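PDB 5O5C: putative decarboxylase involved in desferrioxamine biosynthesis, which probably decarboxylates lysine with the help of pyridoxal 5'-phosphate, an early step in making the siderophore desferrioxamine E. Local coordinates for residues B[307-312]-B[396-401]; B[56-61]-B[101-106]. All coordinates share one frame; numbering follows the deposited sequence.

Interaction 1 of 2, residues B[307-312]-B[396-401]; sequences VSESHR and GPMALG
Val307 and Gly401 show how closely a loop can approach a helix where a glycine faces it. The carbonyl oxygen of Val307 lies 3.1 Å from Gly401 CA, a CA-H...O contact with an angle of 132° at the hydrogen. The approach also brings Gly401 CA to 4.4 Å from Ser308 CA. Beside this backbone contact the Val307 side chain points at the helix. Its CG1 is anti to the carbonyl carbon (chi1 -71°), which puts Val307 CG2 between the backbone N and the carbonyl carbon, where it meets Leu400 CB at 4.0 Å and lies alongside the Gly401 backbone. Val307 CB stands 4.0 Å from Pro397 O in the first turn. At the exposed margin Glu309 and Met398 cross at an angle. The Met398 chain bends at chi2 (25°, an eclipsed value), bringing Met398 CE across the glutamate, 4.0 Å from Glu309 CB; the still closer approach to the carboxylate is doubtful.

Beyond this first shell, Ser308 OG accepts from His311 N at 3.2 Å in an ST motif that holds the loop in a tight bend, and the same hydroxyl is hydrogen-bonded to Asp405, one helical turn beyond Gly401. The loop is therefore tied to the helix further along than the glycine. Trp151 and Arg155 of helix 140-156 pack on both Val307 and Pro397, Phe332 touches Val307 and Leu400, and Leu76 and Phe27 of the second subunit reach Pro397 and Leu400. The contact thus seats the loop between strands 294-299 and 323-327 of the mixed sheet on the start of helix 397-420.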
loop_
_atom_site.group_PDB
_atom_site.type_symbol
_atom_site.label_atom_id
_atom_site.label_comp_id
_atom_site.label_asym_id
_atom_site.label_seq_id
_atom_site.Cartn_x
_atom_site.Cartn_y
_atom_site.Cartn_z
ATOM N N VAL B 307 -11.397 15.247 -14.852
ATOM C CA VAL B 307 -10.625 15.739 -16.016
ATOM C C VAL B 307 -11.393 15.837 -17.346
ATOM O O VAL B 307 -10.781 16.148 -18.361
ATOM C CB VAL B 307 -9.325 14.934 -16.249
ATOM C CG1 VAL B 307 -8.318 15.236 -15.159
ATOM C CG2 VAL B 307 -9.553 13.444 -16.357
ATOM N N SER B 308 -12.711 15.645 -17.341
ATOM C CA SER B 308 -13.501 15.695 -18.579
ATOM C C SER B 308 -14.044 17.107 -18.805
ATOM O O SER B 308 -14.714 17.679 -17.924
ATOM C CB SER B 308 -14.640 14.680 -18.533
ATOM O OG SER B 308 -15.415 14.688 -19.723
ATOM N N GLU B 309 -13.676 17.675 -19.956
ATOM C CA GLU B 309 -14.170 18.972 -20.451
ATOM C C GLU B 309 -15.673 19.162 -20.285
ATOM O O GLU B 309 -16.102 20.222 -19.836
ATOM C CB GLU B 309 -13.808 19.152 -21.951
ATOM C CG GLU B 309 -14.358 18.062 -22.911
ATOM C CD GLU B 309 -14.299 18.450 -24.388
ATOM O OE1 GLU B 309 -13.249 18.948 -24.850
ATOM O OE2 GLU B 309 -15.307 18.240 -25.104
ATOM N N SER B 310 -16.460 18.133 -20.626
ATOM C CA SER B 310 -17.920 18.239 -20.702
ATOM C C SER B 310 -18.672 17.475 -19.613
ATOM O O SER B 310 -19.750 17.898 -19.216
ATOM C CB SER B 310 -18.419 17.784 -22.070
ATOM O OG SER B 310 -18.005 16.466 -22.377
ATOM N N HIS B 311 -18.107 16.350 -19.159
ATOM C CA HIS B 311 -18.774 15.456 -18.262
ATOM C C HIS B 311 -18.586 15.811 -16.796
ATOM O O HIS B 311 -19.358 15.340 -15.951
ATOM C CB HIS B 311 -18.362 14.001 -18.538
ATOM C CG HIS B 311 -18.733 13.519 -19.900
ATOM N ND1 HIS B 311 -20.043 13.337 -20.297
ATOM C CD2 HIS B 311 -17.970 13.163 -20.959
ATOM C CE1 HIS B 311 -20.063 12.904 -21.547
ATOM N NE2 HIS B 311 -18.819 12.797 -21.973
ATOM N N ARG B 312 -17.580 16.621 -16.480
ATOM C CA ARG B 312 -17.322 17.090 -15.084
ATOM C C ARG B 312 -18.602 17.461 -14.300
ATOM O O ARG B 312 -18.730 17.112 -13.087
ATOM C CB ARG B 312 -16.366 18.286 -15.161
ATOM C CG ARG B 312 -15.700 18.790 -13.899
ATOM C CD ARG B 312 -14.688 19.869 -14.321
ATOM N NE ARG B 312 -13.581 19.294 -15.117
ATOM C CZ ARG B 312 -12.860 19.918 -16.057
ATOM N NH1 ARG B 312 -13.099 21.174 -16.393
ATOM N NH2 ARG B 312 -11.890 19.262 -16.688
ATOM N N GLY B 396 -0.792 16.475 -21.311
ATOM C CA GLY B 396 -1.829 17.343 -20.640
ATOM C C GLY B 396 -2.668 16.650 -19.523
ATOM O O GLY B 396 -2.764 15.426 -19.470
ATOM N N PRO B 397 -3.251 17.426 -18.593
ATOM C CA PRO B 397 -4.511 17.033 -17.983
ATOM C C PRO B 397 -5.633 16.833 -19.048
ATOM O O PRO B 397 -6.489 15.949 -18.884
ATOM C CB PRO B 397 -4.845 18.215 -17.046
ATOM C CG PRO B 397 -3.794 19.228 -17.289
ATOM C CD PRO B 397 -2.628 18.540 -17.865
ATOM N N MET B 398 -5.617 17.640 -20.125
ATOM C CA MET B 398 -6.609 17.474 -21.204
ATOM C C MET B 398 -6.369 16.192 -22.012
ATOM O O MET B 398 -7.302 15.623 -22.589
ATOM C CB MET B 398 -6.671 18.697 -22.145
ATOM C CG MET B 398 -7.818 18.628 -23.180
ATOM S SD MET B 398 -9.307 17.610 -22.820
ATOM C CE MET B 398 -10.449 18.277 -24.023
ATOM N N ALA B 399 -5.130 15.724 -22.056
ATOM C CA ALA B 399 -4.866 14.407 -22.635
ATOM C C ALA B 399 -5.612 13.297 -21.847
ATOM O O ALA B 399 -6.124 12.396 -22.440
ATOM C CB ALA B 399 -3.387 14.138 -22.688
ATOM N N LEU B 400 -5.702 13.394 -20.515
ATOM C CA LEU B 400 -6.448 12.404 -19.717
ATOM C C LEU B 400 -7.966 12.434 -19.941
ATOM O O LEU B 400 -8.636 11.404 -20.023
ATOM C CB LEU B 400 -6.105 12.574 -18.228
ATOM C CG LEU B 400 -4.640 12.270 -17.842
ATOM C CD1 LEU B 400 -4.306 12.709 -16.429
ATOM C CD2 LEU B 400 -4.389 10.807 -17.948
ATOM N N GLY B 401 -8.484 13.644 -20.032
ATOM C CA GLY B 401 -9.897 13.901 -20.277
ATOM C C GLY B 401 -10.334 13.461 -21.638
ATOM O O GLY B 401 -11.472 13.023 -21.779
#

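Interaction 2 of 2, residues B[56-61]-B[101-106]; sequences EKPFSG and FHHPKY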
loop_
_atom_site.group_PDB
_atom_site.type_symbol
_atom_site.label_atom_id
_atom_site.label_comp_id
_atom_site.label_asym_id
_atom_site.label_seq_id
_atom_site.Cartn_x
_atom_site.Cartn_y
_atom_site.Cartn_z
ATOM N N GLU B 56 -1.283 -11.544 -29.065
ATOM C CA GLU B 56 -2.403 -11.578 -30.026
ATOM C C GLU B 56 -3.769 -11.524 -29.336
ATOM O O GLU B 56 -4.830 -11.453 -29.989
ATOM C CB GLU B 56 -2.337 -12.880 -30.812
ATOM C CG GLU B 56 -1.288 -12.866 -31.888
ATOM C CD GLU B 56 -1.667 -13.774 -33.036
ATOM O OE1 GLU B 56 -1.675 -15.004 -32.805
ATOM O OE2 GLU B 56 -1.960 -13.254 -34.143
ATOM N N LYS B 57 -3.757 -11.596 -28.013
ATOM C CA LYS B 57 -4.994 -11.750 -27.289
ATOM C C LYS B 57 -4.709 -11.465 -25.832
ATOM O O LYS B 57 -3.573 -11.530 -25.425
ATOM C CB LYS B 57 -5.653 -13.137 -27.525
ATOM C CG LYS B 57 -4.732 -14.336 -27.514
ATOM C CD LYS B 57 -5.514 -15.635 -27.645
ATOM C CE LYS B 57 -4.726 -16.806 -27.118
ATOM N NZ LYS B 57 -5.623 -17.964 -26.949
ATOM N N PRO B 58 -5.737 -11.069 -25.086
ATOM C CA PRO B 58 -5.582 -10.591 -23.725
ATOM C C PRO B 58 -5.203 -11.634 -22.710
ATOM O O PRO B 58 -4.658 -11.281 -21.691
ATOM C CB PRO B 58 -6.944 -9.954 -23.400
ATOM C CG PRO B 58 -7.899 -10.529 -24.370
ATOM C CD PRO B 58 -7.110 -10.867 -25.591
ATOM N N PHE B 59 -5.468 -12.904 -22.981
ATOM C CA PHE B 59 -5.110 -13.980 -22.058
ATOM C C PHE B 59 -4.839 -15.278 -22.865
ATOM O O PHE B 59 -5.168 -15.365 -24.050
ATOM C CB PHE B 59 -6.269 -14.119 -21.081
ATOM C CG PHE B 59 -6.062 -15.113 -19.999
ATOM C CD1 PHE B 59 -4.918 -15.098 -19.201
ATOM C CD2 PHE B 59 -7.048 -16.037 -19.726
ATOM C CE1 PHE B 59 -4.757 -16.054 -18.196
ATOM C CE2 PHE B 59 -6.888 -16.986 -18.731
ATOM C CZ PHE B 59 -5.745 -16.969 -17.951
ATOM N N SER B 60 -4.227 -16.272 -22.230
ATOM C CA SER B 60 -3.950 -17.547 -22.871
ATOM C C SER B 60 -5.035 -18.597 -22.655
ATOM O O SER B 60 -5.046 -19.571 -23.330
ATOM C CB SER B 60 -2.644 -18.047 -22.310
ATOM O OG SER B 60 -2.759 -18.173 -20.886
ATOM N N GLY B 61 -5.912 -18.406 -21.667
ATOM C CA GLY B 61 -6.869 -19.422 -21.250
ATOM C C GLY B 61 -6.406 -20.410 -20.195
ATOM O O GLY B 61 -7.215 -21.137 -19.645
ATOM N N PHE B 101 -3.751 -6.158 -19.926
ATOM C CA PHE B 101 -4.789 -5.126 -19.882
ATOM C C PHE B 101 -4.730 -4.154 -21.050
ATOM O O PHE B 101 -5.763 -3.555 -21.421
ATOM C CB PHE B 101 -4.782 -4.380 -18.572
ATOM C CG PHE B 101 -4.795 -5.267 -17.363
ATOM C CD1 PHE B 101 -5.755 -6.251 -17.213
ATOM C CD2 PHE B 101 -3.838 -5.095 -16.344
ATOM C CE1 PHE B 101 -5.774 -7.038 -16.094
ATOM C CE2 PHE B 101 -3.852 -5.908 -15.225
ATOM C CZ PHE B 101 -4.814 -6.887 -15.111
ATOM N N HIS B 102 -3.560 -4.014 -21.675
ATOM C CA HIS B 102 -3.405 -3.115 -22.830
ATOM C C HIS B 102 -4.141 -3.607 -24.057
ATOM O O HIS B 102 -4.489 -2.826 -24.934
ATOM C CB HIS B 102 -1.948 -2.817 -23.170
ATOM C CG HIS B 102 -1.206 -3.973 -23.758
ATOM N ND1 HIS B 102 -1.140 -4.206 -25.117
ATOM C CD2 HIS B 102 -0.536 -4.989 -23.174
ATOM C CE1 HIS B 102 -0.435 -5.300 -25.345
ATOM N NE2 HIS B 102 -0.038 -5.786 -24.186
ATOM N N HIS B 103 -4.464 -4.891 -24.079
ATOM C CA HIS B 103 -5.108 -5.443 -25.241
ATOM C C HIS B 103 -6.538 -4.906 -25.327
ATOM O O HIS B 103 -7.248 -4.949 -24.318
ATOM C CB HIS B 103 -5.129 -6.946 -25.173
ATOM C CG HIS B 103 -5.324 -7.563 -26.502
ATOM N ND1 HIS B 103 -6.554 -7.654 -27.088
ATOM C CD2 HIS B 103 -4.429 -7.961 -27.436
ATOM C CE1 HIS B 103 -6.425 -8.162 -28.299
ATOM N NE2 HIS B 103 -5.142 -8.354 -28.532
ATOM N N PRO B 104 -6.967 -4.405 -26.512
ATOM C CA PRO B 104 -8.363 -3.998 -26.707
ATOM C C PRO B 104 -9.462 -4.967 -26.277
ATOM O O PRO B 104 -10.588 -4.530 -25.978
ATOM C CB PRO B 104 -8.460 -3.768 -28.236
ATOM C CG PRO B 104 -7.057 -3.788 -28.760
ATOM C CD PRO B 104 -6.127 -3.889 -27.604
ATOM N N LYS B 105 -9.184 -6.266 -26.251
ATOM C CA LYS B 105 -10.242 -7.218 -25.909
ATOM C C LYS B 105 -10.282 -7.614 -24.421
ATOM O O LYS B 105 -11.057 -8.529 -24.044
ATOM C CB LYS B 105 -10.184 -8.415 -26.849
ATOM C CG LYS B 105 -10.559 -8.038 -28.283
ATOM C CD LYS B 105 -10.176 -9.139 -29.277
ATOM C CE LYS B 105 -10.882 -9.107 -30.614
ATOM N NZ LYS B 105 -11.540 -7.844 -30.961
ATOM N N TYR B 106 -9.477 -6.921 -23.589
ATOM C CA TYR B 106 -9.616 -6.945 -22.149
ATOM C C TYR B 106 -10.648 -5.891 -21.788
ATOM O O TYR B 106 -10.342 -4.702 -21.770
ATOM C CB TYR B 106 -8.303 -6.604 -21.382
ATOM C CG TYR B 106 -8.594 -6.612 -19.907
ATOM C CD1 TYR B 106 -8.655 -7.799 -19.244
ATOM C CD2 TYR B 106 -8.969 -5.451 -19.213
ATOM C CE1 TYR B 106 -9.025 -7.874 -17.935
ATOM C CE2 TYR B 106 -9.300 -5.525 -17.857
ATOM C CZ TYR B 106 -9.311 -6.766 -17.237
ATOM O OH TYR B 106 -9.654 -6.976 -15.904
#
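His103 lays its imidazole against Pro58 and the backbone ahead of it, and its atoms can be followed outward one by one. CB, pointing at the other segment, meets Pro58 CB at 3.9 Å. CG stands anti to the backbone N (chi1 -160°), which carries the ring over Pro58 N and CD; the latter sits 3.9 Å from the ring centroid and 23° off the normal, a CH-pi contact over the face. Further out, CD2 and CE1 pass Lys57, whose CA lies over the same face, while Pro104 CD lies over the opposite one. At the tip, NE2 comes within 3.4 Å of Glu56 O.

The remaining ring nitrogen looks back into its own segment. His103 ND1 accepts from Lys105 N at 3.1 Å, nearly straight at 167° and close to the ring plane, which fixes the rotation of the imidazole. This bond lies within a type I beta turn from His103 to Tyr106, closed by Tyr106 N to His103 O at 3.1 Å. The turn belongs to the loop between helices 83-95 and 116-128, and Pro58 to the one joining helices 34-53 and 64-68, in the N-terminal part of this group II decarboxylase.

Pro58 wedges against the turn as well as the ring: its CG rests on Lys105 O and CB, and its CB reaches Tyr106 CB at 4.1 Å. Lys105 turns its ammonium away to salt bridges with Asp493 and Asp496 of helix 491-510, while Tyr106 OH is hydrogen-bonded to His109 N.

The two contacts stand about 15 Å apart at their nearest atoms and share no elements. Interaction 1 is the more buried: it joins a loop of the large sheet to helix 397-420, with only Glu309 and Met398 exposed among its touching residues. Interaction 2 is partly buried and loop on loop, linking connections between N-terminal helices. Their chemistry differs accordingly. Close backbone approach and aliphatic contacts dominate in 307-312 with 396-401, whereas an imidazole lying against a proline leads in 56-61 with 101-106. In both, polar groups draw on the wider fold, and both have residues that pack on the second subunit, although neither directly contacts the cofactor.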